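Local coordinates for Ika8 (Synthetic construct, PDB 6G6O), which is a computationally designed, symmetrical eight-bladed beta-propeller of WD40-type repeats, with no known natural function, at residues 172-177 with 198-203; 142-147 with 181-186. One frame throughout, in Å; residues are numbered along the deposited sequence.

Contact 1. Residues 172-177 with 198-203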
loop_
_atom_site.group_PDB
_atom_site.type_symbol
_atom_site.label_atom_id
_atom_site.label_comp_id
_atom_site.label_asym_id
_atom_site.label_seq_id
_atom_site.Cartn_x
_atom_site.Cartn_y
_atom_site.Cartn_z
ATOM N N GLU A 172 -8.720 -6.880 -19.799
ATOM C CA GLU A 172 -7.568 -7.328 -20.574
ATOM C C GLU A 172 -6.277 -7.226 -19.772
ATOM O O GLU A 172 -5.334 -7.987 -20.017
ATOM C CB GLU A 172 -7.463 -6.518 -21.869
ATOM C CG GLU A 172 -6.318 -6.933 -22.783
ATOM C CD GLU A 172 -6.263 -6.115 -24.061
ATOM O OE1 GLU A 172 -5.955 -6.694 -25.125
ATOM O OE2 GLU A 172 -6.528 -4.896 -24.002
ATOM N N GLY A 173 -6.216 -6.306 -18.812
ATOM C CA GLY A 173 -5.029 -6.191 -17.992
ATOM C C GLY A 173 -3.863 -5.573 -18.748
ATOM O O GLY A 173 -4.014 -4.950 -19.801
ATOM N N HIS A 174 -2.676 -5.768 -18.187
ATOM C CA HIS A 174 -1.451 -5.186 -18.710
ATOM C C HIS A 174 -0.496 -6.288 -19.148
ATOM O O HIS A 174 -0.697 -7.471 -18.864
ATOM C CB HIS A 174 -0.773 -4.295 -17.661
ATOM C CG HIS A 174 -1.646 -3.195 -17.141
ATOM N ND1 HIS A 174 -1.340 -1.862 -17.310
ATOM C CD2 HIS A 174 -2.812 -3.229 -16.455
ATOM C CE1 HIS A 174 -2.281 -1.123 -16.751
ATOM N NE2 HIS A 174 -3.187 -1.928 -16.225
ATOM N N GLN A 175 0.557 -5.881 -19.853
ATOM C CA GLN A 175 1.664 -6.762 -20.190
ATOM C C GLN A 175 2.802 -6.674 -19.181
ATOM O O GLN A 175 3.900 -7.170 -19.455
ATOM C CB GLN A 175 2.193 -6.444 -21.590
ATOM C CG GLN A 175 1.123 -6.329 -22.661
ATOM C CD GLN A 175 1.694 -5.922 -24.007
ATOM O OE1 GLN A 175 2.681 -6.493 -24.473
ATOM N NE2 GLN A 175 1.077 -4.928 -24.636
ATOM N N SER A 176 2.568 -6.051 -18.028
ATOM C CA SER A 176 3.592 -5.885 -17.008
ATOM C C SER A 176 2.949 -5.989 -15.635
ATOM O O SER A 176 1.741 -5.798 -15.476
ATOM C CB SER A 176 4.322 -4.544 -17.151
ATOM O OG SER A 176 5.404 -4.452 -16.242
ATOM N N ALA A 177 3.783 -6.282 -14.638
ATOM C CA ALA A 177 3.301 -6.489 -13.279
ATOM C C ALA A 177 2.524 -5.278 -12.781
ATOM O O ALA A 177 2.936 -4.131 -12.972
ATOM C CB ALA A 177 4.475 -6.780 -12.344
ATOM N N LYS A 198 -4.185 2.182 -17.307
ATOM C CA LYS A 198 -5.365 1.759 -18.046
ATOM C C LYS A 198 -6.613 2.006 -17.213
ATOM O O LYS A 198 -6.678 1.606 -16.046
ATOM C CB LYS A 198 -5.256 0.284 -18.437
ATOM C CG LYS A 198 -4.139 0.013 -19.434
ATOM C CD LYS A 198 -4.253 -1.370 -20.046
ATOM C CE LYS A 198 -3.161 -1.606 -21.072
ATOM N NZ LYS A 198 -3.350 -2.897 -21.786
ATOM N N VAL A 199 -7.598 2.663 -17.820
ATOM C CA VAL A 199 -8.858 3.002 -17.171
ATOM C C VAL A 199 -9.943 2.116 -17.764
ATOM O O VAL A 199 -10.187 2.147 -18.977
ATOM C CB VAL A 199 -9.199 4.490 -17.346
ATOM C CG1 VAL A 199 -10.628 4.763 -16.912
ATOM C CG2 VAL A 199 -8.222 5.343 -16.559
ATOM N N TRP A 200 -10.593 1.328 -16.914
ATOM C CA TRP A 200 -11.554 0.328 -17.348
ATOM C C TRP A 200 -12.966 0.720 -16.944
ATOM O O TRP A 200 -13.181 1.594 -16.101
ATOM C CB TRP A 200 -11.227 -1.044 -16.756
ATOM C CG TRP A 200 -9.806 -1.439 -16.917
ATOM C CD1 TRP A 200 -8.789 -1.216 -16.038
ATOM C CD2 TRP A 200 -9.234 -2.135 -18.028
ATOM N NE1 TRP A 200 -7.617 -1.729 -16.534
ATOM C CE2 TRP A 200 -7.863 -2.299 -17.754
ATOM C CE3 TRP A 200 -9.748 -2.634 -19.228
ATOM C CZ2 TRP A 200 -7.001 -2.942 -18.636
ATOM C CZ3 TRP A 200 -8.889 -3.272 -20.102
ATOM C CH2 TRP A 200 -7.531 -3.419 -19.802
ATOM N N ASP A 201 -13.931 0.043 -17.556
ATOM C CA ASP A 201 -15.335 0.186 -17.206
ATOM C C ASP A 201 -15.738 -1.009 -16.349
ATOM O O ASP A 201 -15.614 -2.157 -16.787
ATOM C CB ASP A 201 -16.207 0.291 -18.456
ATOM C CG ASP A 201 -17.609 0.770 -18.148
ATOM O OD1 ASP A 201 -18.386 -0.001 -17.547
ATOM O OD2 ASP A 201 -17.940 1.925 -18.493
ATOM N N ILE A 202 -16.216 -0.737 -15.131
ATOM C CA ILE A 202 -16.519 -1.806 -14.183
ATOM C C ILE A 202 -17.660 -2.695 -14.660
ATOM O O ILE A 202 -17.818 -3.814 -14.158
ATOM C CB ILE A 202 -16.847 -1.230 -12.791
ATOM C CG1 ILE A 202 -16.712 -2.303 -11.710
ATOM C CG2 ILE A 202 -18.267 -0.735 -12.755
ATOM C CD1 ILE A 202 -15.487 -3.166 -11.838
ATOM N N LEU A 203 -18.469 -2.232 -15.609
ATOM C CA LEU A 203 -19.561 -3.033 -16.144
ATOM C C LEU A 203 -19.424 -3.344 -17.623
ATOM O O LEU A 203 -19.947 -4.366 -18.072
ATOM C CB LEU A 203 -20.911 -2.339 -15.902
ATOM C CG LEU A 203 -21.183 -1.869 -14.472
ATOM C CD1 LEU A 203 -22.574 -1.270 -14.354
ATOM C CD2 LEU A 203 -21.008 -3.022 -13.490
HETATM O O HOH W 1 -0.299 -2.577 -22.942
#
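K198 and H174 meet because each turns its CG beside its own backbone N and anti to the carbonyl carbon (chi1 -66° and -57°), which lays the lysine chain across one face of the imidazole. Beyond CG the lysine stays extended, and its methylenes run past the ring in the direction opposite to the histidine's own. CG of K198 passes 3.5 Å from CE1 of H174, while K198 CD stands over the middle of the H174 ring, 3.9 Å from its centroid, a CH-pi contact nearly along the ring normal. The chain ends in a hydrogen bond from K198 NZ to the backbone O of G173, 2.9 Å long; the donor lies in the carbonyl plane, with a C=O...N angle of 155°. The carboxylate of E172, its OE2 4.4 Å from K198 NZ, is too far for a salt bridge but would probably favour the ammonium charge. The pairing of H174 with W200 is that of the WD40 repeat, in which the GH pair of the loop entering a blade (here G173 and H174) packs against the tryptophan of the WD pair that ends the third strand (W200, followed by D201). H174 NE2 and W200 NE1 are both hydrogen-bonded to S190 OG, and H174 ND1 to T196 OG1, so the imidazole is held from both nitrogens. Shortening K198 to an alanine is likely to leave the G173 carbonyl without its ammonium donor and uncover that face of H174. The indole of W200 takes the other part of the loop: its CH2 comes 3.3 Å from the backbone N of G173 and 3.7 Å from CB of E172. G173 itself has a positive phi, which by itself favours glycine, where the loop passes the far end of the indole.

Contact 2. Residues 142-147 with 181-186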
loop_
_atom_site.group_PDB
_atom_site.type_symbol
_atom_site.label_atom_id
_atom_site.label_comp_id
_atom_site.label_asym_id
_atom_site.label_seq_id
_atom_site.Cartn_x
_atom_site.Cartn_y
_atom_site.Cartn_z
ATOM N N GLN A 142 -7.371 -3.913 -3.878
ATOM C CA GLN A 142 -8.286 -2.867 -3.442
ATOM C C GLN A 142 -9.666 -3.475 -3.251
ATOM O O GLN A 142 -10.152 -4.208 -4.120
ATOM C CB GLN A 142 -8.342 -1.716 -4.449
ATOM C CG GLN A 142 -7.046 -0.925 -4.559
ATOM C CD GLN A 142 -6.620 -0.299 -3.243
ATOM O OE1 GLN A 142 -7.453 0.068 -2.414
ATOM N NE2 GLN A 142 -5.312 -0.174 -3.046
ATOM N N PHE A 143 -10.294 -3.172 -2.117
ATOM C CA PHE A 143 -11.558 -3.793 -1.745
ATOM C C PHE A 143 -12.475 -2.743 -1.138
ATOM O O PHE A 143 -12.166 -2.181 -0.083
ATOM C CB PHE A 143 -11.323 -4.946 -0.763
ATOM C CG PHE A 143 -12.548 -5.372 -0.016
ATOM C CD1 PHE A 143 -13.722 -5.667 -0.687
ATOM C CD2 PHE A 143 -12.521 -5.493 1.362
ATOM C CE1 PHE A 143 -14.849 -6.060 0.004
ATOM C CE2 PHE A 143 -13.642 -5.888 2.055
ATOM C CZ PHE A 143 -14.808 -6.173 1.376
ATOM N N LYS A 144 -13.595 -2.478 -1.812
ATOM C CA LYS A 144 -14.622 -1.569 -1.324
ATOM C C LYS A 144 -15.983 -2.082 -1.775
ATOM O O LYS A 144 -16.107 -2.636 -2.870
ATOM C CB LYS A 144 -14.423 -0.133 -1.839
ATOM C CG LYS A 144 -13.049 0.470 -1.582
ATOM C CD LYS A 144 -12.490 1.131 -2.834
ATOM C CE LYS A 144 -10.987 1.348 -2.724
ATOM N NZ LYS A 144 -10.395 1.842 -4.000
ATOM N N ASP A 145 -16.991 -1.895 -0.923
ATOM C CA ASP A 145 -18.393 -2.140 -1.271
ATOM C C ASP A 145 -18.611 -3.560 -1.791
ATOM O O ASP A 145 -19.221 -3.778 -2.839
ATOM C CB ASP A 145 -18.885 -1.109 -2.289
ATOM C CG ASP A 145 -19.151 0.245 -1.665
ATOM O OD1 ASP A 145 -19.836 0.295 -0.622
ATOM O OD2 ASP A 145 -18.674 1.258 -2.216
ATOM N N ASN A 146 -18.101 -4.535 -1.039
ATOM C CA ASN A 146 -18.212 -5.955 -1.371
ATOM C C ASN A 146 -17.641 -6.281 -2.748
ATOM O O ASN A 146 -17.992 -7.304 -3.343
ATOM C CB ASN A 146 -19.665 -6.437 -1.277
ATOM C CG ASN A 146 -20.059 -6.831 0.133
ATOM O OD1 ASN A 146 -19.327 -7.545 0.819
ATOM N ND2 ASN A 146 -21.224 -6.368 0.573
ATOM N N ILE A 147 -16.764 -5.428 -3.269
ATOM C CA ILE A 147 -16.129 -5.629 -4.565
ATOM C C ILE A 147 -14.624 -5.663 -4.355
ATOM O O ILE A 147 -14.051 -4.732 -3.776
ATOM C CB ILE A 147 -16.516 -4.529 -5.570
ATOM C CG1 ILE A 147 -18.027 -4.523 -5.810
ATOM C CG2 ILE A 147 -15.764 -4.713 -6.881
ATOM C CD1 ILE A 147 -18.490 -3.442 -6.763
ATOM N N LEU A 181 -3.682 0.038 -8.193
ATOM C CA LEU A 181 -4.956 0.189 -8.888
ATOM C C LEU A 181 -5.970 0.818 -7.938
ATOM O O LEU A 181 -5.727 0.945 -6.737
ATOM C CB LEU A 181 -5.458 -1.158 -9.427
ATOM C CG LEU A 181 -5.485 -2.346 -8.464
ATOM C CD1 LEU A 181 -6.857 -2.504 -7.834
ATOM C CD2 LEU A 181 -5.079 -3.621 -9.180
ATOM N N ALA A 182 -7.114 1.215 -8.498
ATOM C CA ALA A 182 -8.208 1.797 -7.730
ATOM C C ALA A 182 -9.485 1.693 -8.553
ATOM O O ALA A 182 -9.443 1.469 -9.765
ATOM C CB ALA A 182 -7.917 3.253 -7.355
ATOM N N PHE A 183 -10.625 1.878 -7.887
ATOM C CA PHE A 183 -11.907 1.682 -8.550
ATOM C C PHE A 183 -13.021 2.402 -7.801
ATOM O O PHE A 183 -12.994 2.509 -6.568
ATOM C CB PHE A 183 -12.251 0.193 -8.663
ATOM C CG PHE A 183 -12.661 -0.437 -7.358
ATOM C CD1 PHE A 183 -11.711 -0.792 -6.411
ATOM C CD2 PHE A 183 -13.997 -0.677 -7.077
ATOM C CE1 PHE A 183 -12.086 -1.374 -5.221
ATOM C CE2 PHE A 183 -14.376 -1.254 -5.883
ATOM C CZ PHE A 183 -13.419 -1.602 -4.956
ATOM N N SER A 184 -14.002 2.892 -8.572
ATOM C CA SER A 184 -15.222 3.526 -8.060
ATOM C C SER A 184 -16.187 3.810 -9.210
ATOM O O SER A 184 -15.757 4.275 -10.273
ATOM C CB SER A 184 -14.947 4.841 -7.316
ATOM O OG SER A 184 -13.860 4.735 -6.411
ATOM N N LYS A 185 -17.482 3.526 -9.008
ATOM C CA LYS A 185 -18.549 3.784 -9.970
ATOM C C LYS A 185 -18.532 2.818 -11.141
ATOM O O LYS A 185 -18.955 1.668 -11.041
ATOM C CB LYS A 185 -18.435 5.192 -10.535
ATOM C CG LYS A 185 -19.747 5.782 -11.037
ATOM C CD LYS A 185 -19.581 6.282 -12.477
ATOM C CE LYS A 185 -18.295 7.117 -12.703
ATOM N NZ LYS A 185 -18.330 8.006 -13.932
ATOM N N ASN A 186 -18.009 3.317 -12.253
ATOM C CA ASN A 186 -18.005 2.693 -13.568
ATOM C C ASN A 186 -16.574 2.438 -14.014
ATOM O O ASN A 186 -16.341 1.953 -15.124
ATOM C CB ASN A 186 -18.703 3.628 -14.574
ATOM C CG ASN A 186 -19.281 2.906 -15.821
ATOM O OD1 ASN A 186 -19.836 3.558 -16.691
ATOM N ND2 ASN A 186 -19.200 1.574 -15.871
HETATM O O HOH W 2 -3.355 -0.886 -4.845
#
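F183 of strand 178-184 reaches across to K144 and I147 in the adjoining beta-propeller blade, joining the innermost strands of two neighbouring four-stranded sheets. The strand segments run nearly parallel, 18° apart with axes 7.5 Å from each other, too far for backbone pairing, so side chains fill the interval. From CB, the phenylalanine sets CG between its backbone N and carbonyl carbon (chi1 73°), the crowded position, and the outer part of the ring comes close to the 142-147 hairpin. Its CD1 lies 3.8 Å from K144 NZ and also near CB of Q142. Farther out, CE1 meets CD of K144 at 3.5 Å and approaches the Q142 carbonyl, while CE2, across the ring, faces CG2 of I147. At the tip, F183 CZ comes 3.3 Å from K144 N, which lies at the ring edge, near its plane. That N is already hydrogen-bonded to I147 O, and I147 N to K144 O, closing the type I' turn from K144 to I147 that the ring abuts. Earlier along both strands, L181 and Q142 pass each other in opposite directions, with CD1 of L181 3.6 Å from CG of Q142. Bent at chi2, Q142 also presses CG against L181 O, and its amide NE2 gives a 2.8 Å hydrogen bond to a water, which receives a second, weak one from L181 N.

How the contacts relate
Both contacts use the sheet that runs from strand 178-184 to strand 207-211, but at different depths. Contact 1 stays within one sequence repeat, tying the loop that links two blades to the third strand of the second, on the outer side of the propeller, and most of its touching residues are buried; contact 2 joins two blades near the central channel and is only partly buried. Their chemistry differs accordingly: contact 1 combines a lysine-to-carbonyl hydrogen bond with packing on polar aromatic rings, whereas contact 2 relies mainly on the F183 ring, with a water weakly bridging at the side. They also touch directly, through a probable backbone hydrogen bond from I202 N to N186 O, 2.7 Å long.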